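Local atomic coordinates of putative oxidoreductase (Salmonella enterica subsp. enterica serovar Typhimurium, PDB entry 3NX4), a protein that binds NADP and probably acts as an NADPH-dependent acryloyl-CoA reductase of the medium-chain dehydrogenase/reductase family. Residues His35-Leu39 with Ser118-Met122; Gln173-Gly179 with Ala192-Arg198; Val219-Ala225 with Gly244-Thr250. One frame throughout, in Å; residues are numbered along the deposited sequence.

Contact 1 of 3, residues His35-Leu39 with Ser118-Met122; sequences HWSSL and SRNAM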
loop_
_atom_site.group_PDB
_atom_site.type_symbol
_atom_site.label_atom_id
_atom_site.label_comp_id
_atom_site.label_asym_id
_atom_site.label_seq_id
_atom_site.Cartn_x
_atom_site.Cartn_y
_atom_site.Cartn_z
ATOM N N HIS A 35 -18.210 21.428 24.914
ATOM C CA HIS A 35 -18.452 22.780 24.423
ATOM C C HIS A 35 -18.556 22.825 22.910
ATOM O O HIS A 35 -19.244 23.681 22.359
ATOM C CB HIS A 35 -17.369 23.733 24.926
ATOM C CG HIS A 35 -17.344 23.862 26.417
ATOM N ND1 HIS A 35 -16.175 23.921 27.143
ATOM C CD2 HIS A 35 -18.352 23.921 27.321
ATOM C CE1 HIS A 35 -16.461 24.019 28.429
ATOM N NE2 HIS A 35 -17.776 24.019 28.564
ATOM N N TRP A 36 -17.879 21.890 22.246
ATOM C CA TRP A 36 -17.907 21.798 20.791
ATOM C C TRP A 36 -17.921 20.347 20.346
ATOM O O TRP A 36 -17.353 19.477 21.011
ATOM C CB TRP A 36 -16.678 22.480 20.189
ATOM C CG TRP A 36 -16.561 23.912 20.568
ATOM C CD1 TRP A 36 -15.826 24.434 21.601
ATOM C CD2 TRP A 36 -17.201 25.018 19.932
ATOM N NE1 TRP A 36 -15.971 25.800 21.637
ATOM C CE2 TRP A 36 -16.815 26.181 20.627
ATOM C CE3 TRP A 36 -18.067 25.140 18.835
ATOM C CZ2 TRP A 36 -17.265 27.451 20.264
ATOM C CZ3 TRP A 36 -18.513 26.399 18.482
ATOM C CH2 TRP A 36 -18.108 27.537 19.189
ATOM N N SER A 37 -18.585 20.091 19.227
ATOM C CA SER A 37 -18.457 18.818 18.534
ATOM C C SER A 37 -18.365 19.116 17.033
ATOM O O SER A 37 -18.163 20.265 16.641
ATOM C CB SER A 37 -19.630 17.885 18.851
ATOM O OG SER A 37 -19.427 16.594 18.286
ATOM N N SER A 38 -18.499 18.089 16.199
ATOM C CA SER A 38 -18.518 18.297 14.758
ATOM C C SER A 38 -19.313 17.202 14.069
ATOM O O SER A 38 -19.731 16.238 14.702
ATOM C CB SER A 38 -17.089 18.371 14.192
ATOM O OG SER A 38 -16.566 17.090 13.886
ATOM N N LEU A 39 -19.558 17.370 12.776
ATOM C CA LEU A 39 -20.190 16.322 11.997
ATOM C C LEU A 39 -19.217 15.827 10.946
ATOM O O LEU A 39 -18.795 16.590 10.075
ATOM C CB LEU A 39 -21.446 16.834 11.300
ATOM C CG LEU A 39 -22.583 17.284 12.210
ATOM C CD1 LEU A 39 -23.794 17.723 11.369
ATOM C CD2 LEU A 39 -22.955 16.166 13.168
ATOM N N SER A 118 -10.243 25.176 21.862
ATOM C CA SER A 118 -11.234 24.110 21.900
ATOM C C SER A 118 -12.105 24.143 20.630
ATOM O O SER A 118 -12.406 23.101 20.038
ATOM C CB SER A 118 -12.092 24.265 23.170
ATOM O OG SER A 118 -13.026 23.213 23.311
ATOM N N ARG A 119 -12.489 25.346 20.198
ATOM C CA ARG A 119 -13.309 25.500 18.997
ATOM C C ARG A 119 -12.566 25.019 17.745
ATOM O O ARG A 119 -13.118 24.298 16.907
ATOM C CB ARG A 119 -13.778 26.961 18.832
ATOM C CG ARG A 119 -14.723 27.186 17.640
ATOM C CD ARG A 119 -15.153 28.654 17.534
ATOM N NE ARG A 119 -16.183 28.846 16.514
ATOM C CZ ARG A 119 -15.943 29.154 15.238
ATOM N NH1 ARG A 119 -14.699 29.326 14.812
ATOM N NH2 ARG A 119 -16.952 29.311 14.387
ATOM N N ASN A 120 -11.304 25.408 17.625
ATOM C CA ASN A 120 -10.510 24.988 16.473
ATOM C C ASN A 120 -10.207 23.495 16.444
ATOM O O ASN A 120 -10.065 22.911 15.367
ATOM C CB ASN A 120 -9.234 25.813 16.356
ATOM C CG ASN A 120 -9.509 27.218 15.837
ATOM O OD1 ASN A 120 -10.581 27.481 15.297
ATOM N ND2 ASN A 120 -8.550 28.121 15.999
ATOM N N ALA A 121 -10.124 22.886 17.625
ATOM C CA ALA A 121 -9.873 21.456 17.738
ATOM C C ALA A 121 -10.981 20.677 17.044
ATOM O O ALA A 121 -10.746 19.607 16.481
ATOM C CB ALA A 121 -9.773 21.041 19.221
HETATM N N MSE A 122 -12.191 21.221 17.087
HETATM C CA MSE A 122 -13.353 20.551 16.507
HETATM C C MSE A 122 -13.596 20.942 15.042
HETATM O O MSE A 122 -14.156 20.161 14.275
HETATM C CB MSE A 122 -14.601 20.793 17.358
HETATM C CG MSE A 122 -14.568 20.021 18.690
HETATM SE SE MSE A 122 -14.522 18.112 18.338
HETATM C CE MSE A 122 -12.628 17.753 18.699
HETATM O O HOH W 1 -13.820 24.125 25.993
#
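Arg119 runs its aliphatic chain over one face of the indole of Trp36. Its CB sits above the pyrrole side of the ring, 3.6 Å from CE2 of Trp36. With CG anti to the backbone N (chi1 -176°) and the chain extended as far as NE, CG reaches the benzene ring and makes a CH-pi contact, 3.6 Å from the centroid of the Trp36 six-membered ring and only 10° off the normal. CD continues above CZ2 and CH2, and Arg119 NE comes within 3.5 Å of Trp36 CH2. At the tip the guanidinium stands almost upright on the indole, the two planes 85° apart, so that it meets Trp36 CH2 with its edge and does not stack; Arg119 NH2 forms a salt bridge with Glu297 OE1. Ser118 OG lies at the edge of the same indole, near its plane, 3.5 Å from Trp36 CD1, and a water joins this hydroxyl to ND1 of His35. At the root of the side chain, Met122, a selenomethionine, lays CG 3.6 Å from Trp36 CB. Further along, Arg318 bonds both Ser38 OG and Met122 O. The contact packs the start of helix 118-140 on strand 30-39 of the GroES-like domain, at a classic beta bulge where His35 and Trp36 both face Ala66.

Contact 2 of 3, residues Gln173-Gly179 with Ala192-Arg198; sequences QVAAVSG and ANRILSR. With NAP (NADP nicotinamide-adenine-dinucleotide phosphate), chain C.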
loop_
_atom_site.group_PDB
_atom_site.type_symbol
_atom_site.label_atom_id
_atom_site.label_comp_id
_atom_site.label_asym_id
_atom_site.label_seq_id
_atom_site.Cartn_x
_atom_site.Cartn_y
_atom_site.Cartn_z
ATOM N N GLN A 173 2.791 21.125 -4.601
ATOM C CA GLN A 173 1.898 21.514 -5.667
ATOM C C GLN A 173 0.743 20.532 -5.492
ATOM O O GLN A 173 0.974 19.347 -5.429
ATOM C CB GLN A 173 2.559 21.325 -7.025
ATOM C CG GLN A 173 3.615 22.355 -7.324
ATOM C CD GLN A 173 3.027 23.723 -7.453
ATOM O OE1 GLN A 173 2.037 23.910 -8.134
ATOM N NE2 GLN A 173 3.629 24.687 -6.796
ATOM N N VAL A 174 -0.480 21.038 -5.403
ATOM C CA VAL A 174 -1.657 20.240 -5.099
ATOM C C VAL A 174 -2.663 20.259 -6.249
ATOM O O VAL A 174 -3.022 21.323 -6.745
ATOM C CB VAL A 174 -2.371 20.763 -3.827
ATOM C CG1 VAL A 174 -3.640 19.977 -3.587
ATOM C CG2 VAL A 174 -1.430 20.658 -2.589
ATOM N N ALA A 175 -3.131 19.078 -6.646
ATOM C CA ALA A 175 -4.251 18.959 -7.582
ATOM C C ALA A 175 -5.463 18.504 -6.771
ATOM O O ALA A 175 -5.357 17.593 -5.958
ATOM C CB ALA A 175 -3.919 17.934 -8.693
ATOM N N ALA A 176 -6.599 19.173 -6.935
ATOM C CA ALA A 176 -7.808 18.783 -6.205
ATOM C C ALA A 176 -8.822 18.218 -7.191
ATOM O O ALA A 176 -9.046 18.807 -8.244
ATOM C CB ALA A 176 -8.407 19.992 -5.467
ATOM N N VAL A 177 -9.433 17.085 -6.863
ATOM C CA VAL A 177 -10.452 16.508 -7.744
ATOM C C VAL A 177 -11.812 16.691 -7.079
ATOM O O VAL A 177 -12.005 16.293 -5.929
ATOM C CB VAL A 177 -10.231 15.004 -7.984
ATOM C CG1 VAL A 177 -11.307 14.454 -8.930
ATOM C CG2 VAL A 177 -8.823 14.736 -8.534
ATOM N N SER A 178 -12.755 17.288 -7.801
ATOM C CA SER A 178 -14.100 17.490 -7.268
ATOM C C SER A 178 -15.145 17.191 -8.341
ATOM O O SER A 178 -14.922 17.453 -9.514
ATOM C CB SER A 178 -14.257 18.937 -6.782
ATOM O OG SER A 178 -15.577 19.195 -6.333
ATOM N N GLY A 179 -16.289 16.653 -7.939
ATOM C CA GLY A 179 -17.369 16.425 -8.883
ATOM C C GLY A 179 -18.344 17.599 -8.921
ATOM O O GLY A 179 -19.408 17.506 -9.530
ATOM N N ALA A 192 -5.352 24.935 -3.538
ATOM C CA ALA A 192 -5.243 23.999 -4.664
ATOM C C ALA A 192 -4.670 24.713 -5.884
ATOM O O ALA A 192 -5.116 25.799 -6.232
ATOM C CB ALA A 192 -6.577 23.372 -4.989
ATOM N N ASN A 193 -3.664 24.110 -6.513
ATOM C CA ASN A 193 -3.006 24.717 -7.665
ATOM C C ASN A 193 -3.673 24.317 -8.980
ATOM O O ASN A 193 -3.564 25.013 -9.986
ATOM C CB ASN A 193 -1.531 24.293 -7.704
ATOM C CG ASN A 193 -0.786 24.678 -6.446
ATOM O OD1 ASN A 193 -0.605 23.855 -5.547
ATOM N ND2 ASN A 193 -0.394 25.949 -6.351
ATOM N N ARG A 194 -4.343 23.172 -8.961
ATOM C CA ARG A 194 -4.979 22.631 -10.145
ATOM C C ARG A 194 -6.267 22.009 -9.667
ATOM O O ARG A 194 -6.293 21.383 -8.606
ATOM C CB ARG A 194 -4.083 21.546 -10.767
ATOM C CG ARG A 194 -4.290 21.334 -12.241
ATOM C CD ARG A 194 -3.757 19.987 -12.704
ATOM N NE ARG A 194 -2.316 19.828 -12.530
ATOM C CZ ARG A 194 -1.410 20.316 -13.370
ATOM N NH1 ARG A 194 -1.794 21.026 -14.431
ATOM N NH2 ARG A 194 -0.120 20.105 -13.150
ATOM N N ILE A 195 -7.345 22.191 -10.422
ATOM C CA ILE A 195 -8.604 21.515 -10.101
ATOM C C ILE A 195 -9.012 20.631 -11.279
ATOM O O ILE A 195 -8.995 21.087 -12.414
ATOM C CB ILE A 195 -9.722 22.535 -9.734
ATOM C CG1 ILE A 195 -9.330 23.308 -8.469
ATOM C CG2 ILE A 195 -11.042 21.822 -9.495
ATOM C CD1 ILE A 195 -9.975 24.645 -8.359
ATOM N N LEU A 196 -9.348 19.370 -11.004
ATOM C CA LEU A 196 -9.791 18.420 -12.032
ATOM C C LEU A 196 -11.190 17.905 -11.722
ATOM O O LEU A 196 -11.573 17.819 -10.570
ATOM C CB LEU A 196 -8.839 17.212 -12.115
ATOM C CG LEU A 196 -7.472 17.333 -12.790
ATOM C CD1 LEU A 196 -6.624 18.380 -12.114
ATOM C CD2 LEU A 196 -6.751 15.987 -12.752
ATOM N N SER A 197 -11.946 17.550 -12.754
ATOM C CA SER A 197 -13.299 17.041 -12.561
ATOM C C SER A 197 -13.278 15.558 -12.276
ATOM O O SER A 197 -12.548 14.805 -12.916
ATOM C CB SER A 197 -14.174 17.275 -13.812
ATOM O OG SER A 197 -14.113 18.625 -14.201
ATOM N N ARG A 198 -14.116 15.147 -11.335
ATOM C CA ARG A 198 -14.345 13.744 -11.032
ATOM C C ARG A 198 -14.721 12.961 -12.291
ATOM O O ARG A 198 -14.449 11.760 -12.396
ATOM C CB ARG A 198 -15.475 13.650 -10.014
ATOM C CG ARG A 198 -15.637 12.316 -9.337
ATOM C CD ARG A 198 -16.434 12.531 -8.063
ATOM N NE ARG A 198 -17.867 12.306 -8.213
ATOM C CZ ARG A 198 -18.803 12.910 -7.485
ATOM N NH1 ARG A 198 -18.481 13.822 -6.570
ATOM N NH2 ARG A 198 -20.078 12.618 -7.691
HETATM P PA NAP C . -17.106 14.622 3.187
HETATM O O1A NAP C . -16.906 15.924 3.844
HETATM O O2A NAP C . -18.485 14.224 2.863
HETATM O O5B NAP C . -16.168 14.508 1.898
HETATM C C5B NAP C . -16.421 13.497 0.963
HETATM C C4B NAP C . -16.191 14.143 -0.396
HETATM O O4B NAP C . -16.212 13.143 -1.378
HETATM C C3B NAP C . -17.292 15.141 -0.763
HETATM O O3B NAP C . -16.931 16.451 -0.368
HETATM C C2B NAP C . -17.352 15.034 -2.275
HETATM O O2B NAP C . -16.397 15.929 -2.793
HETATM C C1B NAP C . -16.855 13.625 -2.550
HETATM N N9A NAP C . -17.959 12.703 -2.854
HETATM C C8A NAP C . -19.146 12.567 -2.177
HETATM N N7A NAP C . -19.859 11.582 -2.777
HETATM C C5A NAP C . -19.140 11.087 -3.805
HETATM C C6A NAP C . -19.392 10.089 -4.739
HETATM N N6A NAP C . -20.531 9.408 -4.724
HETATM N N1A NAP C . -18.441 9.805 -5.687
HETATM C C2A NAP C . -17.255 10.506 -5.718
HETATM N N3A NAP C . -17.010 11.501 -4.795
HETATM C C4A NAP C . -17.942 11.784 -3.860
HETATM O O3 NAP C . -16.505 13.452 4.129
HETATM P PN NAP C . -15.261 13.491 5.137
HETATM O O1N NAP C . -15.730 13.686 6.528
HETATM O O2N NAP C . -14.277 14.437 4.563
HETATM O O5D NAP C . -14.755 11.973 4.946
HETATM C C5D NAP C . -14.291 11.573 3.678
HETATM C C4D NAP C . -14.222 10.056 3.616
HETATM O O4D NAP C . -13.241 9.623 4.528
HETATM C C3D NAP C . -15.528 9.414 4.053
HETATM O O3D NAP C . -15.748 8.251 3.284
HETATM C C2D NAP C . -15.285 9.029 5.495
HETATM O O2D NAP C . -16.031 7.894 5.860
HETATM C C1D NAP C . -13.804 8.713 5.450
HETATM N N1N NAP C . -13.117 8.855 6.739
HETATM C C2N NAP C . -12.528 7.745 7.273
HETATM C C3N NAP C . -11.838 7.806 8.481
HETATM C C7N NAP C . -10.808 6.740 8.733
HETATM O O7N NAP C . -10.554 6.301 10.042
HETATM N N7N NAP C . -10.159 6.232 7.691
HETATM C C4N NAP C . -11.754 9.029 9.148
HETATM C C5N NAP C . -12.359 10.162 8.588
HETATM C C6N NAP C . -13.032 10.062 7.372
HETATM P P2B NAP C . -16.664 16.709 -4.190
HETATM O O1X NAP C . -15.650 17.817 -4.272
HETATM O O2X NAP C . -16.475 15.755 -5.345
HETATM O O3X NAP C . -18.067 17.251 -4.160
#
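The guanidinium of Arg198 lies between Gly179 CA on one face and the adenine of NADP on the other, where C2A is 3.1 Å from Arg198 NE and offset toward the rim. At its edge, in plane, the 2'-phosphate oxygen O2X receives a weak bond from NH1. A bend at chi3 (95°) turns the group onto the base. Gly179 N gives the same O2X a much straighter bond of 2.8 Å. One backbone N-H and, weakly, one side-chain N-H thus share an oxygen of the phosphate that distinguishes NADP from NAD. Ser178 OG bonds O1X, and also Thr183 OG1 and Arg180 N; Arg180 NE bonds the cofactor too. These residues lie at or just past the C-terminal ends of two parallel neighbours of the Rossmann fold, strands 174-178 and 194-197, joined through helix 184-190 as a beta-alpha-beta crossover. Their regular bonds include Ala176 N to Arg194 O and Leu196 N to Ala176 O, each 2.8 Å. Ala175 and Val177 share one sheet face with Arg194 and Leu196, whereas Ala176 and Ile195 point to the face packed by helix 184-190. At the far end the side chains of Gln173 and Asn193 cross at about a right angle, with their amide planes 37° apart, and Asn193 OD1 accepts from Val174 N at 2.8 Å. Val174 O in turn takes the N-H groups of both Asn193 and Arg194.

Contact 3 of 3, residues Val219-Ala225 with Gly244-Thr250; sequences VGDKVLA and GGFALPT. With NAP (NADP nicotinamide-adenine-dinucleotide phosphate), chain C.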
loop_
_atom_site.group_PDB
_atom_site.type_symbol
_atom_site.label_atom_id
_atom_site.label_comp_id
_atom_site.label_asym_id
_atom_site.label_seq_id
_atom_site.Cartn_x
_atom_site.Cartn_y
_atom_site.Cartn_z
ATOM N N VAL A 219 -12.345 8.986 -1.578
ATOM C CA VAL A 219 -13.453 8.496 -2.383
ATOM C C VAL A 219 -13.530 6.991 -2.597
ATOM O O VAL A 219 -14.599 6.421 -2.602
ATOM C CB VAL A 219 -13.460 9.188 -3.756
ATOM C CG1 VAL A 219 -14.618 8.710 -4.589
ATOM C CG2 VAL A 219 -13.475 10.683 -3.595
ATOM N N GLY A 220 -12.386 6.361 -2.794
ATOM C CA GLY A 220 -12.354 4.941 -3.042
ATOM C C GLY A 220 -12.919 4.612 -4.409
ATOM O O GLY A 220 -13.000 5.454 -5.279
ATOM N N ASP A 221 -13.301 3.356 -4.583
ATOM C CA ASP A 221 -13.933 2.891 -5.806
ATOM C C ASP A 221 -13.122 3.156 -7.065
ATOM O O ASP A 221 -11.918 2.974 -7.093
ATOM C CB ASP A 221 -15.300 3.550 -5.948
ATOM C CG ASP A 221 -16.217 2.798 -6.893
ATOM O OD1 ASP A 221 -16.312 1.566 -6.779
ATOM O OD2 ASP A 221 -16.834 3.448 -7.751
ATOM N N LYS A 222 -13.815 3.602 -8.104
ATOM C CA LYS A 222 -13.208 3.896 -9.390
ATOM C C LYS A 222 -12.217 5.044 -9.364
ATOM O O LYS A 222 -11.223 5.018 -10.061
ATOM C CB LYS A 222 -14.265 4.129 -10.465
ATOM C CG LYS A 222 -14.779 2.854 -11.083
ATOM C CD LYS A 222 -15.919 3.119 -12.039
ATOM C CE LYS A 222 -16.435 1.831 -12.641
ATOM N NZ LYS A 222 -16.962 0.932 -11.595
ATOM N N VAL A 223 -12.520 6.072 -8.590
ATOM C CA VAL A 223 -11.633 7.207 -8.530
ATOM C C VAL A 223 -10.288 6.758 -7.977
ATOM O O VAL A 223 -9.272 7.058 -8.548
ATOM C CB VAL A 223 -12.226 8.319 -7.662
ATOM C CG1 VAL A 223 -11.215 9.404 -7.417
ATOM C CG2 VAL A 223 -13.461 8.891 -8.324
ATOM N N LEU A 224 -10.313 5.978 -6.909
ATOM C CA LEU A 224 -9.094 5.463 -6.314
ATOM C C LEU A 224 -8.387 4.549 -7.291
ATOM O O LEU A 224 -7.176 4.599 -7.419
ATOM C CB LEU A 224 -9.397 4.721 -5.021
ATOM C CG LEU A 224 -8.246 3.961 -4.372
ATOM C CD1 LEU A 224 -7.055 4.861 -4.172
ATOM C CD2 LEU A 224 -8.693 3.345 -3.067
ATOM N N ALA A 225 -9.154 3.720 -7.992
ATOM C CA ALA A 225 -8.562 2.804 -8.961
ATOM C C ALA A 225 -7.802 3.564 -10.045
ATOM O O ALA A 225 -6.708 3.169 -10.431
ATOM C CB ALA A 225 -9.624 1.919 -9.575
ATOM N N GLY A 244 -17.135 7.402 -2.505
ATOM C CA GLY A 244 -17.588 6.958 -3.814
ATOM C C GLY A 244 -17.961 5.487 -3.895
ATOM O O GLY A 244 -18.423 5.017 -4.938
ATOM N N GLY A 245 -17.758 4.759 -2.800
ATOM C CA GLY A 245 -17.988 3.324 -2.775
ATOM C C GLY A 245 -16.828 2.591 -2.119
ATOM O O GLY A 245 -15.672 3.013 -2.236
ATOM N N PHE A 246 -17.124 1.489 -1.430
ATOM C CA PHE A 246 -16.093 0.763 -0.674
ATOM C C PHE A 246 -15.310 -0.229 -1.536
ATOM O O PHE A 246 -14.249 -0.699 -1.133
ATOM C CB PHE A 246 -16.710 0.022 0.515
ATOM C CG PHE A 246 -17.534 -1.164 0.117
ATOM C CD1 PHE A 246 -16.968 -2.425 0.046
ATOM C CD2 PHE A 246 -18.873 -1.016 -0.208
ATOM C CE1 PHE A 246 -17.725 -3.520 -0.334
ATOM C CE2 PHE A 246 -19.637 -2.108 -0.590
ATOM C CZ PHE A 246 -19.061 -3.361 -0.650
ATOM N N ALA A 247 -15.829 -0.565 -2.713
ATOM C CA ALA A 247 -15.122 -1.504 -3.580
ATOM C C ALA A 247 -13.819 -0.881 -4.074
ATOM O O ALA A 247 -13.691 0.345 -4.130
ATOM C CB ALA A 247 -16.000 -1.925 -4.757
ATOM N N LEU A 248 -12.868 -1.730 -4.439
ATOM C CA LEU A 248 -11.599 -1.287 -5.003
ATOM C C LEU A 248 -11.291 -2.123 -6.240
ATOM O O LEU A 248 -10.553 -3.093 -6.160
ATOM C CB LEU A 248 -10.470 -1.365 -3.983
ATOM C CG LEU A 248 -9.137 -0.820 -4.494
ATOM C CD1 LEU A 248 -9.342 0.403 -5.360
ATOM C CD2 LEU A 248 -8.199 -0.525 -3.346
ATOM N N PRO A 249 -11.879 -1.755 -7.372
ATOM C CA PRO A 249 -11.697 -2.505 -8.617
ATOM C C PRO A 249 -10.424 -2.090 -9.327
ATOM O O PRO A 249 -10.454 -1.306 -10.267
ATOM C CB PRO A 249 -12.901 -2.075 -9.446
ATOM C CG PRO A 249 -13.178 -0.699 -8.993
ATOM C CD PRO A 249 -12.847 -0.658 -7.531
ATOM N N THR A 250 -9.309 -2.638 -8.866
ATOM C CA THR A 250 -7.999 -2.308 -9.397
ATOM C C THR A 250 -7.245 -3.544 -9.875
ATOM O O THR A 250 -7.792 -4.638 -9.931
ATOM C CB THR A 250 -7.156 -1.533 -8.355
ATOM O OG1 THR A 250 -5.913 -1.135 -8.937
ATOM C CG2 THR A 250 -6.891 -2.387 -7.135
HETATM P PA NAP C . -17.106 14.622 3.187
HETATM O O1A NAP C . -16.906 15.924 3.844
HETATM O O2A NAP C . -18.485 14.224 2.863
HETATM O O5B NAP C . -16.168 14.508 1.898
HETATM C C5B NAP C . -16.421 13.497 0.963
HETATM C C4B NAP C . -16.191 14.143 -0.396
HETATM O O4B NAP C . -16.212 13.143 -1.378
HETATM C C3B NAP C . -17.292 15.141 -0.763
HETATM O O3B NAP C . -16.931 16.451 -0.368
HETATM C C2B NAP C . -17.352 15.034 -2.275
HETATM O O2B NAP C . -16.397 15.929 -2.793
HETATM C C1B NAP C . -16.855 13.625 -2.550
HETATM N N9A NAP C . -17.959 12.703 -2.854
HETATM C C8A NAP C . -19.146 12.567 -2.177
HETATM N N7A NAP C . -19.859 11.582 -2.777
HETATM C C5A NAP C . -19.140 11.087 -3.805
HETATM C C6A NAP C . -19.392 10.089 -4.739
HETATM N N6A NAP C . -20.531 9.408 -4.724
HETATM N N1A NAP C . -18.441 9.805 -5.687
HETATM C C2A NAP C . -17.255 10.506 -5.718
HETATM N N3A NAP C . -17.010 11.501 -4.795
HETATM C C4A NAP C . -17.942 11.784 -3.860
HETATM O O3 NAP C . -16.505 13.452 4.129
HETATM P PN NAP C . -15.261 13.491 5.137
HETATM O O1N NAP C . -15.730 13.686 6.528
HETATM O O2N NAP C . -14.277 14.437 4.563
HETATM O O5D NAP C . -14.755 11.973 4.946
HETATM C C5D NAP C . -14.291 11.573 3.678
HETATM C C4D NAP C . -14.222 10.056 3.616
HETATM O O4D NAP C . -13.241 9.623 4.528
HETATM C C3D NAP C . -15.528 9.414 4.053
HETATM O O3D NAP C . -15.748 8.251 3.284
HETATM C C2D NAP C . -15.285 9.029 5.495
HETATM O O2D NAP C . -16.031 7.894 5.860
HETATM C C1D NAP C . -13.804 8.713 5.450
HETATM N N1N NAP C . -13.117 8.855 6.739
HETATM C C2N NAP C . -12.528 7.745 7.273
HETATM C C3N NAP C . -11.838 7.806 8.481
HETATM C C7N NAP C . -10.808 6.740 8.733
HETATM O O7N NAP C . -10.554 6.301 10.042
HETATM N N7N NAP C . -10.159 6.232 7.691
HETATM C C4N NAP C . -11.754 9.029 9.148
HETATM C C5N NAP C . -12.359 10.162 8.588
HETATM C C6N NAP C . -13.032 10.062 7.372
HETATM P P2B NAP C . -16.664 16.709 -4.190
HETATM O O1X NAP C . -15.650 17.817 -4.272
HETATM O O2X NAP C . -16.475 15.755 -5.345
HETATM O O3X NAP C . -18.067 17.251 -4.160
HETATM O O HOH W 2 -6.474 0.572 -11.114
#
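Leu224 and Leu248 meet branch to branch at an oblique angle, CD2 of Leu224 lying 3.8 Å from CD1 of Leu248. In both residues CG is anti to the backbone N (chi1 172° and -176°), and for Leu248 this brings the end of the side chain nearer to the helix than its CB direction alone would suggest. Ala225 faces the same strand with its methyl, CB being 3.4 Å from Pro249 O, and the ring of Pro249, centre of an inverse gamma turn, flanks it; CD of this ring also rests near Asp221 O. One water links Ala225 O, to which it donates, with Thr250 OG1. At the other end, Asp221 sets CB 3.6 Å from Gly244 O, with OD1 near the methyl of Ala247. Its backbone makes a weak N-H bond to Ala247 O, which also receives a CA-H...O contact from Asp221 CA at 3.1 Å. Val219 O takes the N-H of Gly244 in the carbonyl plane, on a lone pair, at 2.7 Å. Beside this bond, Val219 CG1 touches NADP C2A at 3.4 Å while Gly244 CA lies against N1A, so the pair borders the adenine pocket. Segments 221-225 and 247-250 run at 39° to one another, in helix 221-229 and strand 247-251. That strand forms an antiparallel pair with a strand of the second subunit, carrying the sheet across the interface; there Leu224 also packs on Val252 of that subunit.

How the contacts relate
From the N terminus, contact 1 comes first: strand 30-39 is met by the start of helix 118-140 after 78 intervening residues, strands and helix 41-48 among them, outside the parallel NADP-binding sheet. Contact 2 then closes a short connection of 12 residues, mostly helix 184-190, between neighbouring strands of that sheet. Contact 3 closes one of 18 that includes strand 235-239, joining the start of helix 221-229 to strand 247-251, which pairs with the second subunit. The three follow in series, without nesting or crossing. Contacts 2 and 3 touch, Arg198 CG lying 4.2 Å from Val223 CG2, and both border NADP. Contact 1 stays apart, its nearest atoms about 17 and 15 Å from them.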